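Local coordinates for nicotinate phosphoribosyltransferase (PDB 2IM5), which probably catalyses the ATP-dependent joining of nicotinate to 5-phospho-D-ribose 1-diphosphate, giving nicotinate mononucleotide for NAD biosynthesis, at residues E31-R37 with N346-W352; Y364-L368 with G377-I382; E176-D181 with L199-L205. All blocks are in the same frame, centred on the assembly; numbering follows the deposited sequence.

Contact 1 (E31-R37 with N346-W352); sequences EFRFIDR and NIVMKLW
Arg33 reaches across and lies flat on the indole of Trp352. From CB, with CG anti to the carbonyl carbon (chi1 -67°) and the chain extended to NE, it runs along the indole: CG meets Trp352 CB, CD sits over the five-membered ring in a CH-pi contact, NE and CZ lie against Trp352 CD1, CZ at 3.3 Å, and NH1 ends over Trp352 NE1, two donors stacked without a hydrogen bond. The guanidinium and ring planes are 11° apart, an off-centre cation-pi stack. The NE/NH2 edge is turned to Glu31 OE1, which lies nearly in the guanidinium plane and accepts from Arg33 NE at 2.6 Å and Arg33 NH2 at 2.9 Å; this salt bridge fixes the guanidinium's rotation.

Strands 29-36 and 347-355 are antiparallel neighbours in the five-stranded sheet, so the N-terminal and NAPRTase sequence families share one sheet. Arg33 pairs with Lys350 and Ile35 with Val348 as hydrogen-bonded pairs; Ile35 N to Val348 O measures 2.7 Å. On the face carrying Phe32, Phe34, Ile347, Met349 and Leu351, Leu351 CD1 stands over the Phe32 ring, 4.1 Å from its centroid, while Phe34 CZ touches Ile347 CG2 at 3.5 Å. Helix 120-134 backs this face through Ile123, Leu124 and Ile127. At the far end, Arg37 NE and NH2 both donate to Asn346 OD1, each at 3.1 Å, and Val348 CG1 lies over the guanidinium.

Contact 2 (Y364-L368 with G377-I382); sequences YCVKL and GEPEEI
This is a mainly apolar, water-bridged contact in which the chain leaving edge strand 363-364 lies against the first turn of the C-terminal helix 379-389. No direct hydrogen bond joins the two segments. Val366 CG1 makes the tightest approach, at 3.4 Å from Glu381 CG, the two side chains crossing at about a right angle; the same methyl lies 3.9 Å from Ile382 CG1. Further along, Leu368 CD2 and Ile382 CG2 pass each other at 4.1 Å.

Glu378 occupies the N-cap position of the helix, and its carbonyl accepts from Ile382 N. Its CB stands over one face of the Tyr364 ring, 4.1 Å from the centroid in a CH-pi contact, and CG, anti to the backbone N (chi1 -175°), carries the chain on to Tyr364 CD2 at 3.8 Å. Two waters supply the polar links. One accepts from Tyr364 N and donates to Glu381 OE1; the other donates to Cys365 O at 2.7 Å and accepts from Glu378 N at 2.9 Å, bridging the strand exit to the helix start. The second carboxylate oxygen, Glu381 OE2, is hydrogen-bonded to Tyr225 OH. Gly377, at phi 120°, brings its CA to 3.9 Å from Cys365 O.

Contact 3 (E176-D181 with L199-L205); sequences EDRVTD and LAHKHGL
Asp177 is gripped from two sides by the helix it faces. Its OD2 forms a salt bridge with Lys202 NZ through the syn lone pair; the modelled 2.5 Å is shorter than such bonds normally run, so its exact length is doubtful. OD1 accepts from His203 NE2 at 2.7 Å. The histidine donates in its own ring plane but meets the carboxylate from above, planes 77° apart. An extended Lys202 chain brings the ammonium there.

Around these three lie carbon-to-carbon contacts. Leu199 CD1 presses on Glu176 CG at 3.3 Å, and Thr180 CG2 touches His203 CD2 at 3.7 Å and Leu205 CD1 at 3.5 Å, tight for two methyls. Helix 173-186 is the helix of a beta-alpha-beta crossover between parallel strands 162-164 and 191-194; helix 197-203 follows and leads to strand 206-207. The segment axes approach to 10.6 Å at 50°. One face of the His203 ring meets Asp181 CA, with Lys202 CG over the opposite face.

Thr180 is held by its own helix, OG1 donating to Glu176 O at 2.7 Å. Gly204, with positive phi, closes the second helix in a Schellman motif before Leu205. Farther out, Arg170 salt-bridges Glu176, and Lys184 donates to His203 O.

In the fold
Contacts 1 and 2 adjoin, their centres 13 Å apart: strand 347-355 pairs with strand 363-364, and Trp352 O probably accepts a hydrogen bond from Cys365 N while the indole packs on Gly377 and Glu378. Together they lead from the antiparallel sheet to the C-terminal helix. Contact 3 belongs to the parallel sheet region, with its centre about 27 Å from that of contact 1 and 37 Å from that of contact 2, across the chain's centre from the latter. In sequence, contact 3 falls between the two strands of contact 1, and contact 2 follows both. The chain thus builds the parallel-sheet domain before returning to complete the antiparallel sheet begun near its N-terminus.

Contact 1 (E31-R37 with N346-W352)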
loop_
_atom_site.group_PDB
_atom_site.type_symbol
_atom_site.label_atom_id
_atom_site.label_comp_id
_atom_site.label_asym_id
_atom_site.label_seq_id
_atom_site.Cartn_x
_atom_site.Cartn_y
_atom_site.Cartn_z
ATOM N N GLU A 31 11.795 10.409 5.872
ATOM C CA GLU A 31 12.848 9.541 5.375
ATOM C C GLU A 31 12.296 8.128 5.285
ATOM O O GLU A 31 11.845 7.562 6.289
ATOM C CB GLU A 31 14.076 9.502 6.289
ATOM C CG GLU A 31 15.139 8.542 5.720
ATOM C CD GLU A 31 16.346 8.327 6.633
ATOM O OE1 GLU A 31 16.180 7.782 7.750
ATOM O OE2 GLU A 31 17.464 8.703 6.222
ATOM N N PHE A 32 12.325 7.570 4.080
ATOM C CA PHE A 32 11.863 6.214 3.854
ATOM C C PHE A 32 13.094 5.312 3.811
ATOM O O PHE A 32 14.126 5.679 3.236
ATOM C CB PHE A 32 11.105 6.125 2.526
ATOM C CG PHE A 32 9.692 6.644 2.595
ATOM C CD1 PHE A 32 8.617 5.765 2.756
ATOM C CD2 PHE A 32 9.434 8.009 2.529
ATOM C CE1 PHE A 32 7.310 6.242 2.850
ATOM C CE2 PHE A 32 8.130 8.496 2.624
ATOM C CZ PHE A 32 7.065 7.608 2.784
ATOM N N ARG A 33 12.992 4.143 4.426
ATOM C CA ARG A 33 14.105 3.209 4.427
ATOM C C ARG A 33 13.716 1.852 3.866
ATOM O O ARG A 33 12.711 1.267 4.257
ATOM C CB ARG A 33 14.665 3.030 5.839
ATOM C CG ARG A 33 15.330 4.281 6.379
ATOM C CD ARG A 33 16.034 4.010 7.693
ATOM N NE ARG A 33 16.574 5.238 8.261
ATOM C CZ ARG A 33 17.275 5.299 9.385
ATOM N NH1 ARG A 33 17.533 4.192 10.073
ATOM N NH2 ARG A 33 17.701 6.473 9.830
ATOM N N PHE A 34 14.524 1.372 2.930
ATOM C CA PHE A 34 14.320 0.073 2.310
ATOM C C PHE A 34 14.750 -0.986 3.316
ATOM O O PHE A 34 15.747 -0.814 4.009
ATOM C CB PHE A 34 15.187 -0.037 1.056
ATOM C CG PHE A 34 15.279 -1.428 0.498
ATOM C CD1 PHE A 34 14.308 -1.910 -0.373
ATOM C CD2 PHE A 34 16.343 -2.259 0.844
ATOM C CE1 PHE A 34 14.393 -3.202 -0.894
ATOM C CE2 PHE A 34 16.436 -3.549 0.332
ATOM C CZ PHE A 34 15.456 -4.020 -0.542
ATOM N N ILE A 35 13.998 -2.075 3.398
ATOM C CA ILE A 35 14.348 -3.150 4.313
ATOM C C ILE A 35 14.152 -4.505 3.634
ATOM O O ILE A 35 13.047 -4.849 3.211
ATOM C CB ILE A 35 13.462 -3.156 5.591
ATOM C CG1 ILE A 35 13.462 -1.783 6.265
ATOM C CG2 ILE A 35 13.970 -4.219 6.559
ATOM C CD1 ILE A 35 14.816 -1.349 6.781
ATOM N N ASP A 36 15.235 -5.261 3.502
ATOM C CA ASP A 36 15.138 -6.601 2.936
ATOM C C ASP A 36 15.038 -7.498 4.158
ATOM O O ASP A 36 16.041 -7.787 4.810
ATOM C CB ASP A 36 16.377 -6.956 2.130
ATOM C CG ASP A 36 16.432 -8.437 1.771
ATOM O OD1 ASP A 36 15.394 -9.136 1.895
ATOM O OD2 ASP A 36 17.517 -8.902 1.359
ATOM N N ARG A 37 13.822 -7.925 4.467
ATOM C CA ARG A 37 13.580 -8.743 5.638
ATOM C C ARG A 37 14.178 -10.143 5.598
ATOM O O ARG A 37 14.094 -10.886 6.573
ATOM C CB ARG A 37 12.077 -8.774 5.923
ATOM C CG ARG A 37 11.538 -7.365 6.177
ATOM C CD ARG A 37 10.111 -7.324 6.680
ATOM N NE ARG A 37 9.147 -7.763 5.676
ATOM C CZ ARG A 37 7.837 -7.549 5.761
ATOM N NH1 ARG A 37 7.336 -6.897 6.802
ATOM N NH2 ARG A 37 7.029 -7.989 4.807
ATOM N N ASN A 346 11.137 -10.552 -0.081
ATOM C CA ASN A 346 10.487 -10.087 1.133
ATOM C C ASN A 346 11.038 -8.704 1.457
ATOM O O ASN A 346 11.796 -8.530 2.414
ATOM C CB ASN A 346 10.756 -11.060 2.278
ATOM C CG ASN A 346 10.008 -10.690 3.539
ATOM O OD1 ASN A 346 8.984 -10.004 3.491
ATOM N ND2 ASN A 346 10.506 -11.153 4.677
ATOM N N ILE A 347 10.641 -7.726 0.646
ATOM C CA ILE A 347 11.107 -6.354 0.797
ATOM C C ILE A 347 10.028 -5.308 1.066
ATOM O O ILE A 347 8.884 -5.438 0.629
ATOM C CB ILE A 347 11.871 -5.916 -0.468
ATOM C CG1 ILE A 347 10.997 -6.152 -1.706
ATOM C CG2 ILE A 347 13.179 -6.685 -0.581
ATOM C CD1 ILE A 347 11.634 -5.686 -3.000
ATOM N N VAL A 348 10.419 -4.258 1.781
ATOM C CA VAL A 348 9.528 -3.149 2.092
ATOM C C VAL A 348 10.353 -1.870 2.130
ATOM O O VAL A 348 11.583 -1.913 2.160
ATOM C CB VAL A 348 8.823 -3.318 3.472
ATOM C CG1 VAL A 348 7.908 -4.521 3.449
ATOM C CG2 VAL A 348 9.858 -3.461 4.593
ATOM N N MET A 349 9.669 -0.732 2.092
ATOM C CA MET A 349 10.329 0.567 2.172
ATOM C C MET A 349 9.356 1.403 2.990
ATOM O O MET A 349 8.329 1.858 2.477
ATOM C CB MET A 349 10.550 1.167 0.775
ATOM C CG MET A 349 11.596 2.276 0.769
ATOM S SD MET A 349 12.168 2.776 -0.857
ATOM C CE MET A 349 13.340 4.055 -0.387
ATOM N N LYS A 350 9.674 1.580 4.270
ATOM C CA LYS A 350 8.798 2.304 5.177
ATOM C C LYS A 350 9.255 3.673 5.648
ATOM O O LYS A 350 10.453 3.971 5.677
ATOM C CB LYS A 350 8.527 1.440 6.409
ATOM C CG LYS A 350 7.986 0.054 6.098
ATOM C CD LYS A 350 6.714 0.134 5.266
ATOM C CE LYS A 350 6.141 -1.251 4.989
ATOM N NZ LYS A 350 5.003 -1.200 4.030
ATOM N N LEU A 351 8.279 4.496 6.026
ATOM C CA LEU A 351 8.560 5.822 6.557
ATOM C C LEU A 351 9.216 5.535 7.898
ATOM O O LEU A 351 8.592 4.962 8.789
ATOM C CB LEU A 351 7.262 6.607 6.766
ATOM C CG LEU A 351 7.450 8.008 7.354
ATOM C CD1 LEU A 351 8.328 8.833 6.423
ATOM C CD2 LEU A 351 6.089 8.675 7.558
ATOM N N TRP A 352 10.470 5.925 8.038
ATOM C CA TRP A 352 11.217 5.673 9.263
ATOM C C TRP A 352 11.194 6.826 10.263
ATOM O O TRP A 352 11.240 6.609 11.471
ATOM C CB TRP A 352 12.664 5.329 8.910
ATOM C CG TRP A 352 13.419 4.739 10.054
ATOM C CD1 TRP A 352 14.291 5.379 10.885
ATOM C CD2 TRP A 352 13.324 3.393 10.526
ATOM N NE1 TRP A 352 14.746 4.509 11.853
ATOM C CE2 TRP A 352 14.167 3.283 11.653
ATOM C CE3 TRP A 352 12.603 2.264 10.102
ATOM C CZ2 TRP A 352 14.313 2.091 12.367
ATOM C CZ3 TRP A 352 12.746 1.075 10.808
ATOM C CH2 TRP A 352 13.598 0.998 11.931
#

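Contact 2 (Y364-L368 with G377-I382)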
loop_
_atom_site.group_PDB
_atom_site.type_symbol
_atom_site.label_atom_id
_atom_site.label_comp_id
_atom_site.label_asym_id
_atom_site.label_seq_id
_atom_site.Cartn_x
_atom_site.Cartn_y
_atom_site.Cartn_z
ATOM N N TYR A 364 10.754 9.571 15.156
ATOM C CA TYR A 364 10.695 8.218 14.616
ATOM C C TYR A 364 9.265 7.725 14.498
ATOM O O TYR A 364 8.424 8.049 15.334
ATOM C CB TYR A 364 11.470 7.243 15.499
ATOM C CG TYR A 364 12.960 7.410 15.410
ATOM C CD1 TYR A 364 13.606 7.368 14.173
ATOM C CD2 TYR A 364 13.732 7.613 16.556
ATOM C CE1 TYR A 364 14.986 7.524 14.070
ATOM C CE2 TYR A 364 15.120 7.769 16.469
ATOM C CZ TYR A 364 15.737 7.725 15.221
ATOM O OH TYR A 364 17.104 7.890 15.120
ATOM N N CYS A 365 9.008 6.939 13.454
ATOM C CA CYS A 365 7.689 6.365 13.217
ATOM C C CYS A 365 7.737 4.881 13.550
ATOM O O CYS A 365 8.744 4.217 13.315
ATOM C CB CYS A 365 7.277 6.526 11.748
ATOM S SG CYS A 365 7.130 8.235 11.157
ATOM N N VAL A 366 6.653 4.356 14.103
ATOM C CA VAL A 366 6.604 2.944 14.426
ATOM C C VAL A 366 5.276 2.361 13.977
ATOM O O VAL A 366 4.332 3.090 13.676
ATOM C CB VAL A 366 6.776 2.685 15.946
ATOM C CG1 VAL A 366 8.067 3.303 16.441
ATOM C CG2 VAL A 366 5.602 3.242 16.709
ATOM N N LYS A 367 5.225 1.038 13.924
ATOM C CA LYS A 367 4.022 0.312 13.539
ATOM C C LYS A 367 3.993 -0.936 14.406
ATOM O O LYS A 367 5.003 -1.622 14.529
ATOM C CB LYS A 367 4.075 -0.083 12.064
ATOM C CG LYS A 367 2.890 -0.928 11.639
ATOM C CD LYS A 367 3.041 -1.407 10.216
ATOM C CE LYS A 367 2.042 -2.513 9.917
ATOM N NZ LYS A 367 2.281 -3.092 8.564
ATOM N N LEU A 368 2.843 -1.229 15.004
ATOM C CA LEU A 368 2.735 -2.386 15.879
ATOM C C LEU A 368 2.084 -3.638 15.280
ATOM O O LEU A 368 2.526 -4.755 15.557
ATOM C CB LEU A 368 2.004 -1.980 17.155
ATOM C CG LEU A 368 2.612 -0.794 17.922
ATOM C CD1 LEU A 368 1.813 -0.553 19.197
ATOM C CD2 LEU A 368 4.073 -1.074 18.256
ATOM N N GLY A 377 10.279 -0.391 13.442
ATOM C CA GLY A 377 10.689 0.937 13.846
ATOM C C GLY A 377 11.729 0.918 14.950
ATOM O O GLY A 377 12.048 -0.134 15.506
ATOM N N GLU A 378 12.261 2.094 15.258
ATOM C CA GLU A 378 13.259 2.243 16.300
ATOM C C GLU A 378 12.738 1.603 17.593
ATOM O O GLU A 378 11.674 1.972 18.097
ATOM C CB GLU A 378 13.543 3.733 16.510
ATOM C CG GLU A 378 14.662 4.038 17.489
ATOM C CD GLU A 378 15.955 3.333 17.124
ATOM O OE1 GLU A 378 16.323 3.336 15.926
ATOM O OE2 GLU A 378 16.606 2.782 18.041
ATOM N N PRO A 379 13.478 0.619 18.132
ATOM C CA PRO A 379 13.134 -0.104 19.364
ATOM C C PRO A 379 12.726 0.800 20.527
ATOM O O PRO A 379 11.730 0.541 21.196
ATOM C CB PRO A 379 14.408 -0.884 19.665
ATOM C CG PRO A 379 14.910 -1.211 18.301
ATOM C CD PRO A 379 14.740 0.107 17.568
ATOM N N GLU A 380 13.504 1.849 20.768
ATOM C CA GLU A 380 13.213 2.789 21.843
ATOM C C GLU A 380 11.823 3.400 21.633
ATOM O O GLU A 380 11.040 3.526 22.575
ATOM C CB GLU A 380 14.268 3.902 21.855
ATOM C CG GLU A 380 14.190 4.861 23.046
ATOM C CD GLU A 380 14.765 4.267 24.331
ATOM O OE1 GLU A 380 14.869 5.019 25.337
ATOM O OE2 GLU A 380 15.112 3.056 24.334
ATOM N N GLU A 381 11.520 3.767 20.388
ATOM C CA GLU A 381 10.241 4.382 20.059
ATOM C C GLU A 381 9.093 3.390 20.191
ATOM O O GLU A 381 7.997 3.751 20.618
ATOM C CB GLU A 381 10.283 4.957 18.642
ATOM C CG GLU A 381 9.130 5.900 18.308
ATOM C CD GLU A 381 9.056 7.098 19.242
ATOM O OE1 GLU A 381 10.118 7.661 19.572
ATOM O OE2 GLU A 381 7.935 7.488 19.638
ATOM N N ILE A 382 9.339 2.136 19.825
ATOM C CA ILE A 382 8.310 1.104 19.925
ATOM C C ILE A 382 7.870 0.928 21.376
ATOM O O ILE A 382 6.673 0.817 21.667
ATOM C CB ILE A 382 8.819 -0.254 19.398
ATOM C CG1 ILE A 382 9.000 -0.192 17.880
ATOM C CG2 ILE A 382 7.835 -1.361 19.769
ATOM C CD1 ILE A 382 9.655 -1.426 17.288
HETATM O O HOH W 1 11.409 9.875 17.826
HETATM O O HOH W 2 11.483 4.227 13.399
#

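Contact 3 (E176-D181 with L199-L205)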
loop_
_atom_site.group_PDB
_atom_site.type_symbol
_atom_site.label_atom_id
_atom_site.label_comp_id
_atom_site.label_asym_id
_atom_site.label_seq_id
_atom_site.Cartn_x
_atom_site.Cartn_y
_atom_site.Cartn_z
ATOM N N GLU A 176 2.684 -8.396 -14.347
ATOM C CA GLU A 176 1.503 -7.772 -13.748
ATOM C C GLU A 176 0.534 -7.328 -14.841
ATOM O O GLU A 176 -0.678 -7.457 -14.694
ATOM C CB GLU A 176 1.867 -6.557 -12.873
ATOM C CG GLU A 176 0.620 -5.821 -12.352
ATOM C CD GLU A 176 0.901 -4.636 -11.402
ATOM O OE1 GLU A 176 2.004 -4.034 -11.449
ATOM O OE2 GLU A 176 -0.015 -4.295 -10.617
ATOM N N ASP A 177 1.080 -6.815 -15.937
ATOM C CA ASP A 177 0.271 -6.348 -17.057
ATOM C C ASP A 177 -0.573 -7.481 -17.637
ATOM O O ASP A 177 -1.784 -7.349 -17.792
ATOM C CB ASP A 177 1.177 -5.776 -18.151
ATOM C CG ASP A 177 0.404 -5.037 -19.229
ATOM O OD1 ASP A 177 -0.785 -5.346 -19.446
ATOM O OD2 ASP A 177 0.989 -4.149 -19.879
ATOM N N ARG A 178 0.077 -8.592 -17.965
ATOM C CA ARG A 178 -0.626 -9.738 -18.539
ATOM C C ARG A 178 -1.609 -10.363 -17.552
ATOM O O ARG A 178 -2.716 -10.734 -17.931
ATOM C CB ARG A 178 0.380 -10.791 -19.020
ATOM C CG ARG A 178 -0.257 -12.017 -19.667
ATOM C CD ARG A 178 -1.275 -11.621 -20.735
ATOM N NE ARG A 178 -1.991 -12.780 -21.263
ATOM C CZ ARG A 178 -3.089 -12.705 -22.013
ATOM N NH1 ARG A 178 -3.606 -11.521 -22.328
ATOM N NH2 ARG A 178 -3.668 -13.815 -22.451
ATOM N N VAL A 179 -1.206 -10.479 -16.293
ATOM C CA VAL A 179 -2.069 -11.053 -15.264
ATOM C C VAL A 179 -3.343 -10.221 -15.116
ATOM O O VAL A 179 -4.438 -10.772 -14.968
ATOM C CB VAL A 179 -1.343 -11.127 -13.894
ATOM C CG1 VAL A 179 -2.348 -11.398 -12.772
ATOM C CG2 VAL A 179 -0.295 -12.243 -13.923
ATOM N N THR A 180 -3.190 -8.899 -15.156
ATOM C CA THR A 180 -4.328 -7.994 -15.046
ATOM C C THR A 180 -5.252 -8.198 -16.241
ATOM O O THR A 180 -6.471 -8.219 -16.099
ATOM C CB THR A 180 -3.865 -6.523 -15.024
ATOM O OG1 THR A 180 -3.028 -6.316 -13.883
ATOM C CG2 THR A 180 -5.062 -5.580 -14.960
ATOM N N ASP A 181 -4.655 -8.349 -17.418
ATOM C CA ASP A 181 -5.418 -8.556 -18.646
ATOM C C ASP A 181 -6.239 -9.842 -18.566
ATOM O O ASP A 181 -7.417 -9.863 -18.924
ATOM C CB ASP A 181 -4.476 -8.638 -19.843
ATOM C CG ASP A 181 -5.191 -8.418 -21.157
ATOM O OD1 ASP A 181 -6.371 -8.817 -21.267
ATOM O OD2 ASP A 181 -4.570 -7.853 -22.082
ATOM N N LEU A 199 -1.954 0.549 -15.009
ATOM C CA LEU A 199 -2.634 -0.594 -15.587
ATOM C C LEU A 199 -4.155 -0.442 -15.561
ATOM O O LEU A 199 -4.858 -1.058 -16.361
ATOM C CB LEU A 199 -2.193 -1.875 -14.878
ATOM C CG LEU A 199 -0.715 -2.211 -15.141
ATOM C CD1 LEU A 199 -0.333 -3.506 -14.440
ATOM C CD2 LEU A 199 -0.476 -2.328 -16.657
ATOM N N ALA A 200 -4.668 0.376 -14.646
ATOM C CA ALA A 200 -6.105 0.604 -14.572
ATOM C C ALA A 200 -6.456 1.448 -15.795
ATOM O O ALA A 200 -7.495 1.262 -16.427
ATOM C CB ALA A 200 -6.460 1.351 -13.298
ATOM N N HIS A 201 -5.565 2.374 -16.121
ATOM C CA HIS A 201 -5.742 3.248 -17.267
ATOM C C HIS A 201 -5.680 2.407 -18.538
ATOM O O HIS A 201 -6.580 2.456 -19.380
ATOM C CB HIS A 201 -4.632 4.301 -17.297
ATOM C CG HIS A 201 -4.656 5.178 -18.511
ATOM N ND1 HIS A 201 -3.543 5.856 -18.958
ATOM C CD2 HIS A 201 -5.661 5.506 -19.359
ATOM C CE1 HIS A 201 -3.860 6.563 -20.029
ATOM N NE2 HIS A 201 -5.139 6.368 -20.293
ATOM N N LYS A 202 -4.611 1.628 -18.658
ATOM C CA LYS A 202 -4.394 0.777 -19.821
ATOM C C LYS A 202 -5.496 -0.254 -20.086
ATOM O O LYS A 202 -5.909 -0.443 -21.233
ATOM C CB LYS A 202 -3.056 0.050 -19.686
ATOM C CG LYS A 202 -2.787 -0.939 -20.798
ATOM C CD LYS A 202 -1.357 -1.458 -20.767
ATOM C CE LYS A 202 -1.147 -2.487 -21.878
ATOM N NZ LYS A 202 0.262 -2.929 -21.964
ATOM N N HIS A 203 -5.968 -0.913 -19.034
ATOM C CA HIS A 203 -6.987 -1.941 -19.185
ATOM C C HIS A 203 -8.418 -1.506 -18.892
ATOM O O HIS A 203 -9.322 -2.341 -18.841
ATOM C CB HIS A 203 -6.625 -3.145 -18.318
ATOM C CG HIS A 203 -5.343 -3.804 -18.719
ATOM N ND1 HIS A 203 -5.185 -4.450 -19.926
ATOM C CD2 HIS A 203 -4.149 -3.891 -18.087
ATOM C CE1 HIS A 203 -3.947 -4.906 -20.020
ATOM N NE2 HIS A 203 -3.297 -4.580 -18.917
ATOM N N GLY A 204 -8.621 -0.207 -18.703
ATOM C CA GLY A 204 -9.955 0.313 -18.448
ATOM C C GLY A 204 -10.615 -0.236 -17.199
ATOM O O GLY A 204 -11.787 -0.604 -17.217
ATOM N N LEU A 205 -9.862 -0.293 -16.110
ATOM C CA LEU A 205 -10.380 -0.795 -14.848
ATOM C C LEU A 205 -10.457 0.344 -13.837
ATOM O O LEU A 205 -9.853 1.395 -14.030
ATOM C CB LEU A 205 -9.451 -1.883 -14.300
ATOM C CG LEU A 205 -9.240 -3.140 -15.151
ATOM C CD1 LEU A 205 -8.139 -3.990 -14.518
ATOM C CD2 LEU A 205 -10.547 -3.933 -15.254
#